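Photosystem II assembly protein Ycf48 (Thermosynechococcus elongatus, PDB 5OJP) is a seven-bladed beta-propeller that binds the C-terminal prepropeptide of the D1 protein and probably assists the early assembly and repair of photosystem II. Local coordinates at residues 182-187 / 197-202; 205-210 / 218-223. The protein carries 4 engineered substitutions. One frame throughout, in Å; residues are numbered along the deposited sequence.

Contact 1: 182-187 / 197-202; sequences GSFYST and PHNETT. Engineered in segment 197-202: Glu200 (natural residue Arg).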
ATOM      1  N   GLY A 182      15.469   1.876   8.951  1.00 39.04           N
ATOM      2  CA  GLY A 182      14.516   2.399   9.906  1.00 33.60           C
ATOM      3  C   GLY A 182      15.058   3.478  10.806  1.00 32.84           C
ATOM      4  O   GLY A 182      14.388   3.872  11.766  1.00 36.41           O
ATOM      5  N   SER A 183      16.255   3.980  10.512  1.00 32.52           N
ATOM      6  CA  SER A 183      16.872   5.052  11.269  1.00 36.93           C
ATOM      7  C   SER A 183      16.266   6.424  10.946  1.00 39.49           C
ATOM      8  O   SER A 183      16.322   7.324  11.800  1.00 38.95           O
ATOM      9  CB  SER A 183      18.376   5.025  11.000  1.00 44.08           C
ATOM     10  OG  SER A 183      18.591   5.122   9.608  1.00 50.61           O
ATOM     11  N   PHE A 184      15.670   6.615   9.756  1.00 35.95           N
ATOM     12  CA  PHE A 184      15.006   7.889   9.471  1.00 33.79           C
ATOM     13  C   PHE A 184      13.931   7.722   8.389  1.00 26.82           C
ATOM     14  O   PHE A 184      13.775   6.671   7.756  1.00 25.10           O
ATOM     15  CB  PHE A 184      16.036   8.953   9.069  1.00 37.03           C
ATOM     16  CG  PHE A 184      16.749   8.652   7.772  1.00 37.78           C
ATOM     17  CD1 PHE A 184      17.919   7.877   7.768  1.00 37.20           C
ATOM     18  CD2 PHE A 184      16.250   9.124   6.556  1.00 37.26           C
ATOM     19  CE1 PHE A 184      18.559   7.570   6.598  1.00 37.65           C
ATOM     20  CE2 PHE A 184      16.885   8.830   5.367  1.00 37.35           C
ATOM     21  CZ  PHE A 184      18.059   8.060   5.391  1.00 39.42           C
ATOM     22  N   TYR A 185      13.213   8.802   8.128  1.00 26.08           N
ATOM     23  CA  TYR A 185      12.279   8.751   7.019  1.00 25.60           C
ATOM     24  C   TYR A 185      12.491  10.000   6.171  1.00 23.20           C
ATOM     25  O   TYR A 185      13.056  11.007   6.614  1.00 24.66           O
ATOM     26  CB  TYR A 185      10.805   8.604   7.476  1.00 24.69           C
ATOM     27  CG  TYR A 185      10.264   9.815   8.219  1.00 26.38           C
ATOM     28  CD1 TYR A 185      10.381   9.926   9.584  1.00 27.07           C
ATOM     29  CD2 TYR A 185       9.663  10.874   7.513  1.00 25.69           C
ATOM     30  CE1 TYR A 185       9.931  11.061  10.275  1.00 28.82           C
ATOM     31  CE2 TYR A 185       9.213  12.000   8.184  1.00 26.46           C
ATOM     32  CZ  TYR A 185       9.331  12.078   9.567  1.00 30.63           C
ATOM     33  OH  TYR A 185       8.856  13.174  10.258  1.00 34.22           O
ATOM     34  N   SER A 186      12.049   9.920   4.950  1.00 24.05           N
ATOM     35  CA  SER A 186      12.284  11.019   4.018  1.00 24.80           C
ATOM     36  C   SER A 186      10.963  11.406   3.378  1.00 25.80           C
ATOM     37  O   SER A 186      10.107  10.552   3.200  1.00 24.50           O
ATOM     38  CB  SER A 186      13.280  10.627   2.915  1.00 32.01           C
ATOM     39  OG  SER A 186      14.556  10.339   3.475  1.00 32.23           O
ATOM     40  N   THR A 187      10.791  12.698   3.045  1.00 26.34           N
ATOM     41  CA  THR A 187       9.573  13.102   2.358  1.00 28.52           C
ATOM     42  C   THR A 187       9.935  13.861   1.098  1.00 28.91           C
ATOM     43  O   THR A 187      11.041  14.411   0.955  1.00 29.89           O
ATOM     44  CB  THR A 187       8.643  13.976   3.212  1.00 32.66           C
ATOM     45  OG1 THR A 187       9.316  15.182   3.598  1.00 35.03           O
ATOM     46  CG2 THR A 187       8.218  13.207   4.464  1.00 33.85           C
ATOM     47  N   PRO A 197      15.268  14.603   4.285  1.00 29.46           N
ATOM     48  CA  PRO A 197      15.401  13.609   5.379  1.00 29.54           C
ATOM     49  C   PRO A 197      14.874  14.144   6.689  1.00 29.70           C
ATOM     50  O   PRO A 197      14.831  15.349   6.917  1.00 35.79           O
ATOM     51  CB  PRO A 197      16.919  13.362   5.474  1.00 33.41           C
ATOM     52  CG  PRO A 197      17.511  14.720   4.981  1.00 35.66           C
ATOM     53  CD  PRO A 197      16.554  15.245   3.931  1.00 33.72           C
ATOM     54  N   HIS A 198      14.342  13.251   7.517  1.00 29.85           N
ATOM     55  CA  HIS A 198      13.783  13.668   8.805  1.00 32.93           C
ATOM     56  C   HIS A 198      14.435  12.785   9.856  1.00 38.57           C
ATOM     57  O   HIS A 198      14.114  11.598   9.953  1.00 33.24           O
ATOM     58  CB  HIS A 198      12.259  13.533   8.830  1.00 32.05           C
ATOM     59  CG  HIS A 198      11.572  14.446   7.848  1.00 33.43           C
ATOM     60  ND1 HIS A 198      11.272  15.757   8.146  1.00 34.90           N
ATOM     61  CD2 HIS A 198      11.312  14.293   6.531  1.00 32.88           C
ATOM     62  CE1 HIS A 198      10.797  16.361   7.069  1.00 36.65           C
ATOM     63  NE2 HIS A 198      10.812  15.495   6.072  1.00 36.09           N
ATOM     64  N   ASN A 199      15.335  13.363  10.633  1.00 44.46           N
ATOM     65  CA  ASN A 199      16.237  12.614  11.492  1.00 49.35           C
ATOM     66  C   ASN A 199      15.840  12.779  12.944  1.00 54.19           C
ATOM     67  O   ASN A 199      15.313  13.821  13.336  1.00 58.19           O
ATOM     68  CB  ASN A 199      17.675  13.122  11.296  1.00 50.11           C
ATOM     69  CG  ASN A 199      18.288  12.610  10.011  1.00 50.27           C
ATOM     70  OD1 ASN A 199      18.309  11.411   9.765  1.00 51.69           O
ATOM     71  ND2 ASN A 199      18.711  13.517   9.150  1.00 51.17           N
ATOM     72  N   GLU A 200      16.105  11.742  13.739  1.00 55.39           N
ATOM     73  CA  GLU A 200      15.956  11.834  15.187  1.00 57.49           C
ATOM     74  C   GLU A 200      14.563  12.317  15.604  1.00 55.90           C
ATOM     75  O   GLU A 200      14.414  13.044  16.591  1.00 57.01           O
ATOM     76  CB  GLU A 200      17.065  12.709  15.795  1.00 62.40           C
ATOM     77  CG  GLU A 200      18.449  12.003  15.817  1.00 68.41           C
ATOM     78  CD  GLU A 200      19.565  12.872  16.383  1.00 74.90           C
ATOM     79  OE1 GLU A 200      19.416  14.106  16.363  1.00 76.88           O
ATOM     80  OE2 GLU A 200      20.553  12.325  16.932  1.00 78.29           O
ATOM     81  N   THR A 201      13.527  11.940  14.836  1.00 52.44           N
ATOM     82  CA  THR A 201      12.165  12.187  15.299  1.00 50.03           C
ATOM     83  C   THR A 201      11.816  11.239  16.424  1.00 55.75           C
ATOM     84  O   THR A 201      11.013  11.568  17.298  1.00 61.69           O
ATOM     85  CB  THR A 201      11.152  11.994  14.175  1.00 46.58           C
ATOM     86  OG1 THR A 201      11.235  10.648  13.693  1.00 44.25           O
ATOM     87  CG2 THR A 201      11.437  12.988  13.018  1.00 46.56           C
ATOM     88  N   THR A 202      12.313  10.022  16.339  1.00 54.86           N
ATOM     89  CA  THR A 202      12.063   8.978  17.307  1.00 56.87           C
ATOM     90  C   THR A 202      13.361   8.245  17.579  1.00 59.70           C
ATOM     91  O   THR A 202      14.253   8.196  16.726  1.00 62.80           O
ATOM     92  CB  THR A 202      10.979   8.030  16.793  1.00 58.18           C
ATOM     93  OG1 THR A 202      10.762   6.973  17.741  1.00 61.18           O
ATOM     94  CG2 THR A 202      11.316   7.502  15.383  1.00 55.21           C
TER
HETATM   95  O   HOH W   1      14.676   8.779  13.864  1.00 47.11           O

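Contact 2: 205-210 / 218-223; sequences ELHNMG and WMIVNG. Engineered in segment 205-210: Glu205 (natural residue Arg).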
ATOM      1  N   GLU A 205      13.098   2.189  16.077  1.00 41.73           N
ATOM      2  CA  GLU A 205      13.309   1.782  14.697  1.00 43.51           C
ATOM      3  C   GLU A 205      12.006   1.930  13.915  1.00 36.65           C
ATOM      4  O   GLU A 205      10.975   1.333  14.275  1.00 32.17           O
ATOM      5  CB  GLU A 205      13.818   0.344  14.635  1.00 47.59           C
ATOM      6  CG  GLU A 205      13.965  -0.227  13.206  1.00 55.98           C
ATOM      7  CD  GLU A 205      14.697  -1.587  13.126  1.00 66.40           C
ATOM      8  OE1 GLU A 205      15.234  -2.070  14.162  1.00 71.88           O
ATOM      9  OE2 GLU A 205      14.787  -2.157  12.012  1.00 68.82           O
ATOM     10  N   LEU A 206      12.048   2.727  12.849  1.00 30.80           N
ATOM     11  CA  LEU A 206      10.866   2.919  12.020  1.00 29.77           C
ATOM     12  C   LEU A 206      10.567   1.681  11.177  1.00 28.79           C
ATOM     13  O   LEU A 206      11.457   1.122  10.547  1.00 32.75           O
ATOM     14  CB  LEU A 206      11.092   4.107  11.087  1.00 33.03           C
ATOM     15  CG  LEU A 206      11.187   5.440  11.812  1.00 38.74           C
ATOM     16  CD1 LEU A 206      11.678   6.523  10.859  1.00 38.70           C
ATOM     17  CD2 LEU A 206       9.811   5.802  12.356  1.00 39.01           C
ATOM     18  N   HIS A 207       9.303   1.273  11.113  1.00 27.98           N
ATOM     19  CA  HIS A 207       8.933   0.237  10.161  1.00 33.16           C
ATOM     20  C   HIS A 207       8.118   0.718   8.955  1.00 32.02           C
ATOM     21  O   HIS A 207       8.387   0.311   7.829  1.00 34.08           O
ATOM     22  CB  HIS A 207       8.160  -0.859  10.867  1.00 40.87           C
ATOM     23  CG  HIS A 207       7.787  -1.971   9.951  1.00 52.92           C
ATOM     24  ND1 HIS A 207       8.728  -2.804   9.380  1.00 56.90           N
ATOM     25  CD2 HIS A 207       6.580  -2.392   9.495  1.00 55.77           C
ATOM     26  CE1 HIS A 207       8.114  -3.687   8.607  1.00 57.38           C
ATOM     27  NE2 HIS A 207       6.812  -3.459   8.661  1.00 55.77           N
ATOM     28  N   ASN A 208       7.091   1.533   9.145  1.00 27.91           N
ATOM     29  CA  ASN A 208       6.203   1.943   8.089  1.00 26.73           C
ATOM     30  C   ASN A 208       5.634   3.287   8.476  1.00 27.71           C
ATOM     31  O   ASN A 208       5.463   3.575   9.661  1.00 26.46           O
ATOM     32  CB  ASN A 208       5.053   0.913   7.906  1.00 25.41           C
ATOM     33  CG  ASN A 208       4.349   0.999   6.573  1.00 26.28           C
ATOM     34  OD1 ASN A 208       4.644   1.858   5.762  1.00 24.10           O
ATOM     35  ND2 ASN A 208       3.432   0.021   6.302  1.00 27.49           N
ATOM     36  N   MET A 209       5.270   4.074   7.459  1.00 25.22           N
ATOM     37  CA  MET A 209       4.713   5.404   7.635  1.00 27.65           C
ATOM     38  C   MET A 209       3.744   5.727   6.506  1.00 25.08           C
ATOM     39  O   MET A 209       3.871   5.220   5.390  1.00 26.77           O
ATOM     40  CB  MET A 209       5.800   6.496   7.648  1.00 27.34           C
ATOM     41  CG  MET A 209       6.619   6.457   8.885  1.00 34.25           C
ATOM     42  SD  MET A 209       7.862   7.768   8.965  1.00 35.32           S
ATOM     43  CE  MET A 209       6.698   9.136   9.179  1.00 30.53           C
ATOM     44  N   GLY A 210       2.808   6.612   6.792  1.00 22.68           N
ATOM     45  CA  GLY A 210       1.867   7.033   5.781  1.00 25.51           C
ATOM     46  C   GLY A 210       1.106   8.244   6.274  1.00 27.39           C
ATOM     47  O   GLY A 210       1.497   8.897   7.244  1.00 25.57           O
ATOM     48  N   TRP A 218       1.395   9.164  10.168  1.00 22.19           N
ATOM     49  CA  TRP A 218       1.430   8.098  11.135  1.00 24.97           C
ATOM     50  C   TRP A 218       2.695   7.242  10.941  1.00 24.87           C
ATOM     51  O   TRP A 218       3.252   7.139   9.854  1.00 24.32           O
ATOM     52  CB  TRP A 218       0.144   7.243  11.007  1.00 24.73           C
ATOM     53  CG  TRP A 218      -0.099   6.530   9.663  1.00 22.94           C
ATOM     54  CD1 TRP A 218      -0.910   6.919   8.665  1.00 25.30           C
ATOM     55  CD2 TRP A 218       0.566   5.346   9.197  1.00 25.94           C
ATOM     56  NE1 TRP A 218      -0.886   6.006   7.661  1.00 25.84           N
ATOM     57  CE2 TRP A 218       0.011   5.021   7.967  1.00 25.25           C
ATOM     58  CE3 TRP A 218       1.554   4.479   9.764  1.00 26.61           C
ATOM     59  CZ2 TRP A 218       0.451   3.918   7.199  1.00 26.87           C
ATOM     60  CZ3 TRP A 218       1.956   3.388   9.040  1.00 26.80           C
ATOM     61  CH2 TRP A 218       1.421   3.113   7.761  1.00 26.36           C
ATOM     62  N   MET A 219       3.152   6.632  12.013  1.00 24.09           N
ATOM     63  CA  MET A 219       4.271   5.714  11.942  1.00 26.18           C
ATOM     64  C   MET A 219       3.986   4.522  12.832  1.00 30.27           C
ATOM     65  O   MET A 219       3.363   4.637  13.907  1.00 28.17           O
ATOM     66  CB  MET A 219       5.644   6.313  12.383  1.00 23.50           C
ATOM     67  CG  MET A 219       5.683   6.820  13.813  1.00 31.54           C
ATOM     68  SD  MET A 219       7.344   7.261  14.426  1.00 37.12           S
ATOM     69  CE  MET A 219       7.717   8.670  13.450  1.00 34.44           C
ATOM     70  N   ILE A 220       4.476   3.392  12.334  1.00 30.84           N
ATOM     71  CA  ILE A 220       4.623   2.153  13.057  1.00 31.11           C
ATOM     72  C   ILE A 220       6.106   2.011  13.339  1.00 30.41           C
ATOM     73  O   ILE A 220       6.926   2.055  12.416  1.00 26.88           O
ATOM     74  CB  ILE A 220       4.096   0.970  12.226  1.00 27.07           C
ATOM     75  CG1 ILE A 220       2.575   1.115  11.996  1.00 23.07           C
ATOM     76  CG2 ILE A 220       4.505  -0.381  12.944  1.00 25.21           C
ATOM     77  CD1 ILE A 220       2.006   0.120  10.871  1.00 20.76           C
ATOM     78  N   VAL A 221       6.451   1.805  14.601  1.00 30.62           N
ATOM     79  CA  VAL A 221       7.833   1.523  14.941  1.00 34.39           C
ATOM     80  C   VAL A 221       7.893   0.119  15.521  1.00 37.83           C
ATOM     81  O   VAL A 221       6.894  -0.445  15.983  1.00 36.85           O
ATOM     82  CB  VAL A 221       8.403   2.526  15.946  1.00 37.88           C
ATOM     83  CG1 VAL A 221       8.339   3.956  15.376  1.00 37.27           C
ATOM     84  CG2 VAL A 221       7.677   2.388  17.260  1.00 38.30           C
ATOM     85  N   ASN A 222       9.087  -0.449  15.495  1.00 42.43           N
ATOM     86  CA  ASN A 222       9.174  -1.828  15.917  1.00 49.31           C
ATOM     87  C   ASN A 222       8.922  -1.935  17.422  1.00 46.87           C
ATOM     88  O   ASN A 222       9.163  -0.998  18.194  1.00 44.16           O
ATOM     89  CB  ASN A 222      10.490  -2.440  15.434  1.00 56.85           C
ATOM     90  CG  ASN A 222      10.528  -2.558  13.879  1.00 62.24           C
ATOM     91  OD1 ASN A 222       9.483  -2.663  13.206  1.00 61.37           O
ATOM     92  ND2 ASN A 222      11.734  -2.608  13.323  1.00 66.48           N
ATOM     93  N   GLY A 223       8.299  -3.041  17.805  1.00 48.05           N
ATOM     94  CA  GLY A 223       7.859  -3.247  19.161  1.00 49.21           C
ATOM     95  C   GLY A 223       6.390  -2.994  19.368  1.00 48.78           C
ATOM     96  O   GLY A 223       5.967  -2.854  20.524  1.00 48.19           O
TER

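Contact 1: 182-187 / 197-202
The outer hairpin of one propeller blade joins Tyr185 and His198 across strands 184-188 and 196-199, the third and the outermost strand of a four-stranded antiparallel sheet. The two residues form a hydrogen-bonded pair, in which His198 N donates to Tyr185 O at 2.7 Å while the return bond, Tyr185 N to His198 O, is weak at 3.5 Å. Their side chains share the face of the sheet that looks toward the next blade. The tyrosine CG sits between its backbone N and carbonyl carbon (chi1 67°), which lays the phenol ring under the histidine. His198 CB stands over the ring face, 3.6 Å from the centroid of the Tyr185 ring, in a CH-pi contact. The two rings run nearly parallel, with planes 11° apart, but are slid so far that they barely overlap. Thr201, beyond the strand, brings CG2 to 3.7 Å from Tyr185 CE1, and its OG1 meets the edge of the same ring.

At the edge of the imidazole, Thr187 OG1 and His198 NE2 are hydrogen-bonded at 2.9 Å; Glu235 takes the ND1 side, and Tyr185 OH bonds to Trp237. On the other face, the Phe184 CB lies 3.4 Å from Asn199 OD1, and the phenyl ring reaches Pro197 only loosely. A water lies 3.0 Å from both Ser183 O and Thr202 O and bridges the diverging ends.

With both ring nitrogens bonded, the imidazole is fixed in rotation; Glu235 beside ND1 would probably favour a proton on that nitrogen, while Thr187 lets NE2 be donor or acceptor.

Contact 2: 205-210 / 218-223
A classic beta bulge marks the hairpin of strands 206-211 and 217-221, the two innermost strands of the neighbouring blade: His207 and Asn208 both face Ile220. The carbonyl oxygen of Ile220 accepts from His207 N at 2.8 Å and, weakly, from Asn208 N at 3.3 Å, while Ile220 N returns a nearly straight bond to Asn208 O. Past the bulge the pairing is regular, and Gly210 and Trp218 exchange two backbone bonds.

The Trp218 indole folds back over that glycine. With chi1 at 61° the ring turns inward over the partner strand, where Gly210 CA packs over the five-membered ring 3.7 Å from its centroid. The six-membered ring continues toward Asn208, whose CG is 3.8 Å from Trp218 CH2, with amide and indole planes 69° apart; the amide nitrogen bonds to Leu252 O of the following blade. On the other face Met209 and Met219 lie side by side, Met209 CG 3.6 Å from Met219 CB, and Leu206 CD2 reaches Met219 SD at 3.5 Å.

At the open end, Asn222 N donates to Glu205 O. The engineered Glu205 side chain extends across the Asn222 amide, yet its carboxylate forms a salt bridge with Arg165 instead. Asn222 OD1 comes within 3.2 Å of His207 CB.

Absence of a side chain at Gly210 is what admits the indole so close to the backbone, and the Ile220 oxygen, held firmly by His207 N and weakly by Asn208 N, takes up the extra residue without breaking the pairing.

How the contacts relate
Contacts 1 and 2 belong to successive blades, and their centres lie 11 Å apart on the same side of the chain's centre. The chain runs directly from strand 196-199, the outer edge of one blade, to strand 206-211, the inner edge of the next. The seam between them is mostly apolar: Met209 SD packs 3.2 Å from Tyr185 CG, and Leu206 CD1 lies 3.9 Å from Tyr185 CD1. A probable backbone hydrogen bond joins Gly182 O to Leu206 N at 2.8 Å. Trp237 touches both hairpins. All of contact 1 and Glu205 of contact 2 fall within the Arg-rich patch, where Glu200 and Glu205 are engineered replacements of arginine.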